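Local coordinates for siderophore-interacting protein (PDB 6K2L) that binds FAD and probably reduces the ferric iron held by siderophores so that the metal can be released in the cell, at residues P10-V15 with G118-I123; H24-C29 with F111-K116; H46-L51 with M80-I85. The protein carries 1 engineered substitution. One frame throughout, in Å; residues are numbered along the deposited sequence.

Contact 1: P10-V15 with G118-I123; sequences PRLLTV and GDLLAI
Leu13 and Ile123 meet on the buried face of two antiparallel strands. Their side chains cross at about a right angle, with Leu13 CD1 lying 3.6 Å from Ile123 CG1. Ile123 CG1 sits between its own backbone N and carbonyl carbon (chi1 66°), and this turns the CG1-CD1 branch to Leu13 CD1. The other face, with Leu12, Thr14 and Leu120, is partly open to solvent. Leu12 spreads its two methyls there: CD2 comes 3.6 Å from Leu120 CD1, and CD1 lies 3.8 Å from Ala122 CB. Thr14 follows, its OG1 resting against Leu120 CD2 and its CG2 against Gly118 CA.

The backbones run between these faces. Arg11 with Ile123 and Leu13 with Leu121 are hydrogen-bonded pairs, each joined by two N-H...O bonds. Leu13 N to Leu121 O, at 2.9 Å, is close to straight at the hydrogen (173°). Beyond Leu120 the register slips by one residue. Val15 N bonds Asp119 O at 2.8 Å, whereas Val15 O accepts Gly118 N at 2.9 Å. This is a G1 beta bulge, and Gly118 takes the positive phi (98°) of its first position. At the polar edge, Asp119 OD2 turns back to Lys116 N. The guanidinium of Arg11 leads away from the partner strand, to the Glu34 carbonyl and a salt bridge with Asp37.

The pairing joins strand 11-20, at one end of the sheet order, to strand 120-123 at the other, and closes the six-stranded barrel of the FAD-binding domain. Strand 120-123 has strand 46-51 as its other neighbour, through Met50. Leu13, Val15 and Leu121 pack on Leu30 of strand 25-31, and helix 107-114 sets Phe111 against Val15 and Leu121.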
loop_
_atom_site.group_PDB
_atom_site.type_symbol
_atom_site.label_atom_id
_atom_site.label_comp_id
_atom_site.label_asym_id
_atom_site.label_seq_id
_atom_site.Cartn_x
_atom_site.Cartn_y
_atom_site.Cartn_z
ATOM N N PRO A 10 -12.013 -15.817 9.759
ATOM C CA PRO A 10 -11.522 -15.029 10.891
ATOM C C PRO A 10 -10.238 -15.648 11.417
ATOM O O PRO A 10 -10.097 -16.871 11.469
ATOM C CB PRO A 10 -12.662 -15.105 11.919
ATOM C CG PRO A 10 -13.485 -16.278 11.511
ATOM C CD PRO A 10 -13.316 -16.451 10.032
ATOM N N ARG A 11 -9.287 -14.792 11.781
ATOM C CA ARG A 11 -8.015 -15.244 12.327
ATOM C C ARG A 11 -7.795 -14.660 13.713
ATOM O O ARG A 11 -8.140 -13.502 13.975
ATOM C CB ARG A 11 -6.849 -14.855 11.428
ATOM C CG ARG A 11 -6.911 -15.450 10.067
ATOM C CD ARG A 11 -6.272 -14.501 9.138
ATOM N NE ARG A 11 -5.744 -15.127 7.926
ATOM C CZ ARG A 11 -6.402 -15.162 6.776
ATOM N NH1 ARG A 11 -7.625 -14.627 6.707
ATOM N NH2 ARG A 11 -5.834 -15.713 5.704
ATOM N N LEU A 12 -7.224 -15.472 14.592
ATOM C CA LEU A 12 -6.858 -15.030 15.927
ATOM C C LEU A 12 -5.395 -14.634 15.894
ATOM O O LEU A 12 -4.539 -15.469 15.590
ATOM C CB LEU A 12 -7.099 -16.128 16.961
ATOM C CG LEU A 12 -7.167 -15.635 18.413
ATOM C CD1 LEU A 12 -8.432 -14.790 18.667
ATOM C CD2 LEU A 12 -7.085 -16.820 19.392
ATOM N N LEU A 13 -5.110 -13.362 16.158
ATOM C CA LEU A 13 -3.747 -12.859 16.145
ATOM C C LEU A 13 -3.306 -12.551 17.563
ATOM O O LEU A 13 -4.131 -12.387 18.473
ATOM C CB LEU A 13 -3.611 -11.605 15.270
ATOM C CG LEU A 13 -4.435 -11.605 13.977
ATOM C CD1 LEU A 13 -4.446 -10.243 13.302
ATOM C CD2 LEU A 13 -3.892 -12.644 13.058
ATOM N N THR A 14 -1.989 -12.461 17.729
ATOM C CA THR A 14 -1.369 -12.139 19.001
ATOM C C THR A 14 -0.683 -10.780 18.889
ATOM O O THR A 14 -0.132 -10.429 17.838
ATOM C CB THR A 14 -0.365 -13.240 19.388
ATOM O OG1 THR A 14 -1.053 -14.492 19.538
ATOM C CG2 THR A 14 0.377 -12.912 20.687
ATOM N N VAL A 15 -0.722 -10.007 19.968
ATOM C CA VAL A 15 -0.025 -8.727 19.956
ATOM C C VAL A 15 1.479 -8.989 20.036
ATOM O O VAL A 15 1.964 -9.669 20.942
ATOM C CB VAL A 15 -0.503 -7.831 21.110
ATOM C CG1 VAL A 15 0.327 -6.542 21.152
ATOM C CG2 VAL A 15 -1.995 -7.546 20.994
ATOM N N GLY A 118 1.280 -10.340 23.731
ATOM C CA GLY A 118 0.689 -11.613 24.094
ATOM C C GLY A 118 -0.828 -11.623 24.189
ATOM O O GLY A 118 -1.416 -12.711 24.260
ATOM N N ASP A 119 -1.475 -10.456 24.189
ATOM C CA ASP A 119 -2.927 -10.390 24.096
ATOM C C ASP A 119 -3.413 -10.902 22.743
ATOM O O ASP A 119 -2.731 -10.782 21.721
ATOM C CB ASP A 119 -3.414 -8.948 24.278
ATOM C CG ASP A 119 -3.479 -8.526 25.725
ATOM O OD1 ASP A 119 -3.425 -9.409 26.616
ATOM O OD2 ASP A 119 -3.571 -7.296 25.970
ATOM N N LEU A 120 -4.623 -11.437 22.740
ATOM C CA LEU A 120 -5.271 -11.966 21.554
ATOM C C LEU A 120 -6.274 -10.977 20.992
ATOM O O LEU A 120 -6.903 -10.220 21.736
ATOM C CB LEU A 120 -6.013 -13.251 21.886
ATOM C CG LEU A 120 -5.176 -14.410 22.371
ATOM C CD1 LEU A 120 -6.139 -15.576 22.677
ATOM C CD2 LEU A 120 -4.174 -14.754 21.286
ATOM N N LEU A 121 -6.449 -11.030 19.667
ATOM C CA LEU A 121 -7.509 -10.294 18.975
ATOM C C LEU A 121 -7.949 -11.068 17.737
ATOM O O LEU A 121 -7.117 -11.403 16.887
ATOM C CB LEU A 121 -7.059 -8.890 18.553
ATOM C CG LEU A 121 -8.200 -7.941 18.183
ATOM C CD1 LEU A 121 -8.800 -7.386 19.463
ATOM C CD2 LEU A 121 -7.690 -6.804 17.294
ATOM N N ALA A 122 -9.245 -11.353 17.637
ATOM C CA ALA A 122 -9.779 -11.956 16.431
ATOM C C ALA A 122 -10.083 -10.859 15.423
ATOM O O ALA A 122 -10.554 -9.771 15.787
ATOM C CB ALA A 122 -11.032 -12.769 16.735
ATOM N N ILE A 123 -9.779 -11.125 14.154
ATOM C CA ILE A 123 -10.108 -10.175 13.096
ATOM C C ILE A 123 -10.667 -10.906 11.885
ATOM O O ILE A 123 -10.294 -12.046 11.579
ATOM C CB ILE A 123 -8.910 -9.294 12.666
ATOM C CG1 ILE A 123 -7.820 -10.142 12.013
ATOM C CG2 ILE A 123 -8.353 -8.517 13.849
ATOM C CD1 ILE A 123 -7.161 -9.452 10.866
#

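Contact 2: H24-C29 with F111-K116; sequences HLRRIC and FANEVK
Arg26 reaches from strand 25-31 to helix 107-114 at Ala112. Its CB points toward the helix, and CG lies anti to the backbone N (chi1 -178°), which carries the chain outward. CD is the first atom to touch. It lies 3.6 Å from Ala112 O and 4.0 Å from Val115 CG1, as the two side chains slide past each other in opposite directions. The chain then bends at chi3 (-84°). NE turns to Asp20 and makes a salt bridge with OD1. NH1 faces the helix and donates to Ala112 O at 3.0 Å. The bond is bent, and NH1 stands above the carbonyl plane, 39° out of it. Asn113 CA lies at the edge of the guanidinium, 3.7 Å from NH1. The group is thus held between a carboxylate of strand 11-20 and a main-chain carbonyl of the helix.

Helix 107-114 packs against the antiparallel barrel of the FAD-binding domain, and strand 25-31 is one of the barrel strands it meets.

Two residues along the strand, on the same side, Ile28 supplies the apolar half. Its CD1 meets Val115 CG2 tip to tip at 3.8 Å. The same methyl lies 3.8 Å from Phe111 CE2, approaching that ring obliquely. Ala112 CA is a looser neighbour of Ile28 CD1, at 4.2 Å, and Ala112 itself leans on Phe99 of strand 94-100.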
loop_
_atom_site.group_PDB
_atom_site.type_symbol
_atom_site.label_atom_id
_atom_site.label_comp_id
_atom_site.label_asym_id
_atom_site.label_seq_id
_atom_site.Cartn_x
_atom_site.Cartn_y
_atom_site.Cartn_z
ATOM N N HIS A 24 -2.610 9.911 22.164
ATOM C CA HIS A 24 -3.933 9.313 22.024
ATOM C C HIS A 24 -4.090 8.521 20.730
ATOM O O HIS A 24 -5.195 8.395 20.205
ATOM C CB HIS A 24 -5.022 10.369 22.123
ATOM C CG HIS A 24 -5.089 11.022 23.458
ATOM N ND1 HIS A 24 -4.210 12.014 23.841
ATOM C CD2 HIS A 24 -5.908 10.809 24.516
ATOM C CE1 HIS A 24 -4.495 12.400 25.072
ATOM N NE2 HIS A 24 -5.520 11.683 25.507
ATOM N N LEU A 25 -3.000 7.980 20.209
ATOM C CA LEU A 25 -3.053 7.121 19.036
ATOM C C LEU A 25 -2.057 5.992 19.257
ATOM O O LEU A 25 -0.845 6.216 19.294
ATOM C CB LEU A 25 -2.757 7.904 17.754
ATOM C CG LEU A 25 -3.216 7.126 16.505
ATOM C CD1 LEU A 25 -4.751 7.009 16.458
ATOM C CD2 LEU A 25 -2.642 7.686 15.200
ATOM N N ARG A 26 -2.562 4.784 19.422
ATOM C CA ARG A 26 -1.745 3.657 19.855
ATOM C C ARG A 26 -1.696 2.618 18.742
ATOM O O ARG A 26 -2.731 2.065 18.367
ATOM C CB ARG A 26 -2.305 3.063 21.148
ATOM C CG ARG A 26 -1.485 1.914 21.684
ATOM C CD ARG A 26 -1.934 1.522 23.077
ATOM N NE ARG A 26 -1.280 2.389 24.057
ATOM C CZ ARG A 26 -1.775 2.686 25.251
ATOM N NH1 ARG A 26 -2.932 2.164 25.641
ATOM N NH2 ARG A 26 -1.107 3.498 26.053
ATOM N N ARG A 27 -0.506 2.378 18.203
ATOM C CA ARG A 27 -0.298 1.434 17.105
ATOM C C ARG A 27 -0.005 0.063 17.696
ATOM O O ARG A 27 1.064 -0.155 18.288
ATOM C CB ARG A 27 0.858 1.875 16.207
ATOM C CG ARG A 27 1.278 0.833 15.158
ATOM C CD ARG A 27 1.944 1.488 13.926
ATOM N NE ARG A 27 1.232 2.707 13.561
ATOM C CZ ARG A 27 1.797 3.815 13.084
ATOM N NH1 ARG A 27 3.114 3.870 12.882
ATOM N NH2 ARG A 27 1.024 4.871 12.812
ATOM N N ILE A 28 -0.945 -0.864 17.528
ATOM C CA ILE A 28 -0.810 -2.224 18.019
ATOM C C ILE A 28 -0.470 -3.109 16.833
ATOM O O ILE A 28 -1.162 -3.088 15.808
ATOM C CB ILE A 28 -2.090 -2.688 18.719
ATOM C CG1 ILE A 28 -2.318 -1.855 19.989
ATOM C CG2 ILE A 28 -2.001 -4.146 18.986
ATOM C CD1 ILE A 28 -3.702 -2.060 20.630
ATOM N N CYS A 29 0.628 -3.837 16.942
ATOM C CA CYS A 29 1.113 -4.671 15.858
ATOM C C CYS A 29 0.803 -6.119 16.185
ATOM O O CYS A 29 1.224 -6.632 17.223
ATOM C CB CYS A 29 2.609 -4.481 15.653
ATOM S SG CYS A 29 3.278 -5.753 14.578
ATOM N N PHE A 111 -9.639 -3.078 25.237
ATOM C CA PHE A 111 -8.546 -3.827 24.639
ATOM C C PHE A 111 -7.332 -2.928 24.396
ATOM O O PHE A 111 -6.202 -3.310 24.724
ATOM C CB PHE A 111 -9.004 -4.484 23.340
ATOM C CG PHE A 111 -7.885 -5.059 22.558
ATOM C CD1 PHE A 111 -7.363 -6.309 22.880
ATOM C CD2 PHE A 111 -7.323 -4.339 21.521
ATOM C CE1 PHE A 111 -6.307 -6.836 22.155
ATOM C CE2 PHE A 111 -6.277 -4.864 20.798
ATOM C CZ PHE A 111 -5.767 -6.116 21.113
ATOM N N ALA A 112 -7.548 -1.720 23.845
ATOM C CA ALA A 112 -6.423 -0.833 23.547
ATOM C C ALA A 112 -5.735 -0.305 24.810
ATOM O O ALA A 112 -4.502 -0.220 24.856
ATOM C CB ALA A 112 -6.888 0.318 22.670
ATOM N N ASN A 113 -6.500 0.030 25.850
ATOM C CA ASN A 113 -5.893 0.525 27.083
ATOM C C ASN A 113 -5.096 -0.562 27.793
ATOM O O ASN A 113 -3.937 -0.343 28.180
ATOM C CB ASN A 113 -6.968 1.100 27.998
ATOM C CG ASN A 113 -7.679 2.265 27.361
ATOM O OD1 ASN A 113 -7.246 2.754 26.314
ATOM N ND2 ASN A 113 -8.780 2.713 27.963
ATOM N N GLU A 114 -5.673 -1.751 27.945
ATOM C CA GLU A 114 -4.983 -2.772 28.717
ATOM C C GLU A 114 -3.919 -3.511 27.927
ATOM O O GLU A 114 -3.188 -4.322 28.515
ATOM C CB GLU A 114 -5.992 -3.766 29.268
ATOM C CG GLU A 114 -6.873 -3.174 30.336
ATOM C CD GLU A 114 -8.008 -4.115 30.712
ATOM O OE1 GLU A 114 -7.920 -5.319 30.341
ATOM O OE2 GLU A 114 -8.960 -3.675 31.408
ATOM N N VAL A 115 -3.781 -3.215 26.635
ATOM C CA VAL A 115 -3.076 -4.109 25.724
ATOM C C VAL A 115 -1.672 -4.395 26.231
ATOM O O VAL A 115 -0.955 -3.501 26.693
ATOM C CB VAL A 115 -3.068 -3.524 24.297
ATOM C CG1 VAL A 115 -2.150 -2.292 24.177
ATOM C CG2 VAL A 115 -2.649 -4.599 23.296
ATOM N N LYS A 116 -1.291 -5.660 26.166
ATOM C CA LYS A 116 0.043 -6.149 26.470
ATOM C C LYS A 116 0.499 -7.000 25.301
ATOM O O LYS A 116 -0.328 -7.556 24.572
ATOM C CB LYS A 116 0.049 -6.999 27.747
ATOM C CG LYS A 116 0.856 -6.424 28.877
ATOM C CD LYS A 116 0.304 -5.074 29.334
ATOM C CE LYS A 116 0.638 -4.825 30.822
ATOM N NZ LYS A 116 0.691 -3.361 31.217
#

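Contact 3: H46-L51 with M80-I85. With FAD (flavin-adenine dinucleotide), chain C.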
loop_
_atom_site.group_PDB
_atom_site.type_symbol
_atom_site.label_atom_id
_atom_site.label_comp_id
_atom_site.label_asym_id
_atom_site.label_seq_id
_atom_site.Cartn_x
_atom_site.Cartn_y
_atom_site.Cartn_z
ATOM N N HIS A 46 -10.914 -1.670 5.715
ATOM C CA HIS A 46 -11.642 -1.899 6.953
ATOM C C HIS A 46 -11.596 -3.364 7.323
ATOM O O HIS A 46 -11.460 -4.237 6.466
ATOM C CB HIS A 46 -13.092 -1.465 6.832
ATOM C CG HIS A 46 -13.249 -0.181 6.103
ATOM N ND1 HIS A 46 -14.353 0.114 5.334
ATOM C CD2 HIS A 46 -12.426 0.894 6.019
ATOM C CE1 HIS A 46 -14.206 1.320 4.809
ATOM N NE2 HIS A 46 -13.045 1.816 5.207
ATOM N N ILE A 47 -11.692 -3.621 8.617
ATOM C CA ILE A 47 -11.890 -4.950 9.159
ATOM C C ILE A 47 -12.874 -4.838 10.312
ATOM O O ILE A 47 -13.129 -3.752 10.850
ATOM C CB ILE A 47 -10.578 -5.594 9.642
ATOM C CG1 ILE A 47 -9.771 -4.618 10.501
ATOM C CG2 ILE A 47 -9.749 -6.038 8.471
ATOM C CD1 ILE A 47 -8.557 -5.281 11.172
ATOM N N LYS A 48 -13.423 -5.981 10.690
ATOM C CA LYS A 48 -14.122 -6.144 11.949
ATOM C C LYS A 48 -13.160 -6.828 12.907
ATOM O O LYS A 48 -12.583 -7.864 12.560
ATOM C CB LYS A 48 -15.380 -6.991 11.769
ATOM C CG LYS A 48 -16.406 -6.422 10.812
ATOM C CD LYS A 48 -16.654 -4.946 11.092
ATOM C CE LYS A 48 -18.084 -4.549 10.783
ATOM N NZ LYS A 48 -19.011 -5.226 11.765
ATOM N N ILE A 49 -12.955 -6.237 14.092
ATOM C CA ILE A 49 -12.318 -6.954 15.190
ATOM C C ILE A 49 -13.415 -7.547 16.067
ATOM O O ILE A 49 -14.505 -6.971 16.226
ATOM C CB ILE A 49 -11.351 -6.061 16.004
ATOM C CG1 ILE A 49 -12.102 -5.100 16.920
ATOM C CG2 ILE A 49 -10.341 -5.376 15.105
ATOM C CD1 ILE A 49 -11.196 -4.412 17.968
ATOM N N MET A 50 -13.149 -8.731 16.585
ATOM C CA MET A 50 -14.116 -9.476 17.371
ATOM C C MET A 50 -13.567 -9.549 18.784
ATOM O O MET A 50 -12.499 -10.121 19.018
ATOM C CB MET A 50 -14.349 -10.864 16.778
ATOM C CG MET A 50 -15.058 -10.833 15.427
ATOM S SD MET A 50 -15.004 -12.383 14.457
ATOM C CE MET A 50 -13.636 -12.014 13.359
ATOM N N LEU A 51 -14.259 -8.948 19.688
ATOM C CA LEU A 51 -13.911 -8.910 21.085
ATOM C C LEU A 51 -14.860 -9.809 21.871
ATOM O O LEU A 51 -15.996 -10.046 21.448
ATOM C CB LEU A 51 -13.982 -7.472 21.623
ATOM C CG LEU A 51 -12.969 -6.561 20.897
ATOM C CD1 LEU A 51 -13.479 -5.117 20.686
ATOM C CD2 LEU A 51 -11.621 -6.540 21.605
ATOM N N MET A 80 -18.507 -6.810 17.921
ATOM C CA MET A 80 -17.756 -6.416 16.741
ATOM C C MET A 80 -17.508 -4.919 16.767
ATOM O O MET A 80 -18.379 -4.144 17.183
ATOM C CB MET A 80 -18.505 -6.802 15.482
ATOM C CG MET A 80 -19.083 -8.188 15.599
ATOM S SD MET A 80 -17.984 -9.348 14.794
ATOM C CE MET A 80 -18.536 -9.044 13.113
ATOM N N ARG A 81 -16.301 -4.526 16.360
ATOM C CA ARG A 81 -16.010 -3.125 16.090
ATOM C C ARG A 81 -15.321 -3.029 14.743
ATOM O O ARG A 81 -14.580 -3.929 14.355
ATOM C CB ARG A 81 -15.109 -2.492 17.164
ATOM C CG ARG A 81 -15.737 -2.417 18.559
ATOM C CD ARG A 81 -16.842 -1.425 18.598
ATOM N NE ARG A 81 -17.382 -1.175 19.934
ATOM C CZ ARG A 81 -18.464 -1.783 20.431
ATOM N NH1 ARG A 81 -19.081 -2.701 19.713
ATOM N NH2 ARG A 81 -18.941 -1.454 21.627
ATOM N N THR A 82 -15.527 -1.911 14.049
ATOM C CA THR A 82 -14.867 -1.666 12.774
ATOM C C THR A 82 -13.572 -0.892 12.976
ATOM O O THR A 82 -13.545 0.102 13.705
ATOM C CB THR A 82 -15.781 -0.899 11.831
ATOM O OG1 THR A 82 -16.997 -1.632 11.687
ATOM C CG2 THR A 82 -15.108 -0.768 10.448
ATOM N N PHE A 83 -12.500 -1.340 12.325
ATOM C CA PHE A 83 -11.210 -0.668 12.429
ATOM C C PHE A 83 -10.518 -0.724 11.081
ATOM O O PHE A 83 -10.943 -1.420 10.166
ATOM C CB PHE A 83 -10.317 -1.279 13.532
ATOM C CG PHE A 83 -10.656 -0.765 14.905
ATOM C CD1 PHE A 83 -11.739 -1.281 15.593
ATOM C CD2 PHE A 83 -9.926 0.256 15.475
ATOM C CE1 PHE A 83 -12.078 -0.809 16.801
ATOM C CE2 PHE A 83 -10.275 0.753 16.681
ATOM C CZ PHE A 83 -11.357 0.216 17.356
ATOM N N THR A 84 -9.459 0.046 10.964
ATOM C CA THR A 84 -8.705 0.190 9.739
ATOM C C THR A 84 -7.432 -0.626 9.876
ATOM O O THR A 84 -6.790 -0.592 10.930
ATOM C CB THR A 84 -8.370 1.663 9.540
ATOM O OG1 THR A 84 -9.596 2.403 9.532
ATOM C CG2 THR A 84 -7.542 1.916 8.233
ATOM N N ILE A 85 -7.086 -1.387 8.839
ATOM C CA ILE A 85 -5.741 -1.946 8.710
ATOM C C ILE A 85 -4.806 -0.790 8.386
ATOM O O ILE A 85 -4.803 -0.307 7.252
ATOM C CB ILE A 85 -5.663 -3.013 7.614
ATOM C CG1 ILE A 85 -6.572 -4.199 7.933
ATOM C CG2 ILE A 85 -4.231 -3.435 7.436
ATOM C CD1 ILE A 85 -6.614 -5.257 6.831
HETATM P PA FAD C . -17.825 2.181 22.010
HETATM O O1A FAD C . -18.122 1.024 22.911
HETATM O O2A FAD C . -18.336 2.056 20.569
HETATM O O5B FAD C . -18.436 3.598 22.507
HETATM C C5B FAD C . -18.298 4.048 23.872
HETATM C C4B FAD C . -18.435 5.552 23.993
HETATM O O4B FAD C . -17.200 6.198 23.611
HETATM C C3B FAD C . -19.524 6.228 23.162
HETATM O O3B FAD C . -20.080 7.325 23.885
HETATM C C2B FAD C . -18.762 6.685 21.911
HETATM O O2B FAD C . -19.310 7.824 21.251
HETATM C C1B FAD C . -17.401 7.050 22.495
HETATM N N9A FAD C . -16.310 6.804 21.585
HETATM C C8A FAD C . -16.161 5.723 20.752
HETATM N N7A FAD C . -15.048 5.734 20.056
HETATM C C5A FAD C . -14.418 6.899 20.472
HETATM C C6A FAD C . -13.193 7.491 20.114
HETATM N N6A FAD C . -12.339 6.946 19.246
HETATM N N1A FAD C . -12.863 8.666 20.709
HETATM C C2A FAD C . -13.715 9.200 21.591
HETATM N N3A FAD C . -14.893 8.724 22.013
HETATM C C4A FAD C . -15.184 7.564 21.416
HETATM N N1 FAD C . -11.511 3.849 15.254
HETATM C C2 FAD C . -10.182 3.799 15.569
HETATM O O2 FAD C . -9.765 4.110 16.687
HETATM N N3 FAD C . -9.260 3.403 14.614
HETATM C C4 FAD C . -9.541 3.034 13.321
HETATM O O4 FAD C . -8.632 2.692 12.564
HETATM C C4X FAD C . -10.956 3.075 12.996
HETATM N N5 FAD C . -11.327 2.725 11.769
HETATM C C5X FAD C . -12.664 2.774 11.464
HETATM C C6 FAD C . -13.065 2.435 10.179
HETATM C C7 FAD C . -14.405 2.490 9.805
HETATM C C7M FAD C . -14.797 2.089 8.405
HETATM C C8 FAD C . -15.375 2.862 10.757
HETATM C C8M FAD C . -16.843 2.890 10.408
HETATM C C9 FAD C . -14.976 3.185 12.050
HETATM C C9A FAD C . -13.635 3.155 12.408
HETATM N N10 FAD C . -13.207 3.520 13.700
HETATM C C10 FAD C . -11.865 3.503 14.028
HETATM C "C1'" FAD C . -14.184 3.962 14.713
HETATM C "C2'" FAD C . -14.411 2.965 15.851
HETATM O "O2'" FAD C . -15.145 1.818 15.411
HETATM C "C3'" FAD C . -15.181 3.674 16.967
HETATM O "O3'" FAD C . -14.295 4.584 17.615
HETATM C "C4'" FAD C . -15.793 2.743 18.012
HETATM O "O4'" FAD C . -16.906 3.407 18.617
HETATM C "C5'" FAD C . -14.770 2.323 19.046
HETATM O "O5'" FAD C . -15.347 1.318 19.900
HETATM P P FAD C . -15.158 1.361 21.467
HETATM O O1P FAD C . -15.557 -0.032 21.972
HETATM O O2P FAD C . -13.820 1.805 21.855
HETATM O O3P FAD C . -16.254 2.424 21.941
#
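This strand pair supplies part of the FAD pocket. His46 and Thr82 hold the dimethylbenzene end of FAD: C7M sits over the centre of the His46 imidazole, 3.4 Å above its plane, and Thr82 CG2 lies 3.5 Å from the same methyl. FAD C10 lies over one face of the Phe83 ring, but the two rings are well tilted to each other, and the CD2-CE2 side comes closest, CE2 3.2 Å from C2. The other strand supports the Phe83 ring obliquely through Ile49 CD1. Thr84 OG1 donates to flavin N5 at 2.8 Å, and its backbone N bonds O4.

Arg81-Thr82-Phe83-Thr84 corresponds to the RxYS/T signature of ferredoxin reductase-like flavoproteins, with Phe83 in the place of the tyrosine. As expected there, Arg81 takes the pyrophosphate. NH2 donates to O1A at 2.9 Å and NE to O1P at 3.0 Å, with a weak second bond from NE to O5'. NH1 bonds Met80 O and salt-bridges Glu256.

Between the barrel strands, Ile47 and Phe83 form one hydrogen-bonded pair and Ile49 and Arg81 the next. Ile47 CG2 packs 3.6 Å from Ile85 CD1.

All three contacts lie in the FAD-binding domain, with centres about 12 to 14 Å apart. Along the chain, 10-15 and 24-29 come first, then both strands of contact 3, then 111-116 and 118-123. Contact 1 therefore encloses contact 2, which encloses contact 3. Contacts 1 and 3 are joined within the sheet: strands 120-123 and 46-51 are neighbours, and Ala122 O lies 2.9 Å from Met50 N. Contact 2 adds helix 107-114. Its Val115 touches Val15 of contact 1, and its Phe111 touches Leu51 of contact 3. The first and last strands thus close the barrel, the helix packs against it, and contact 3 carries the cofactor.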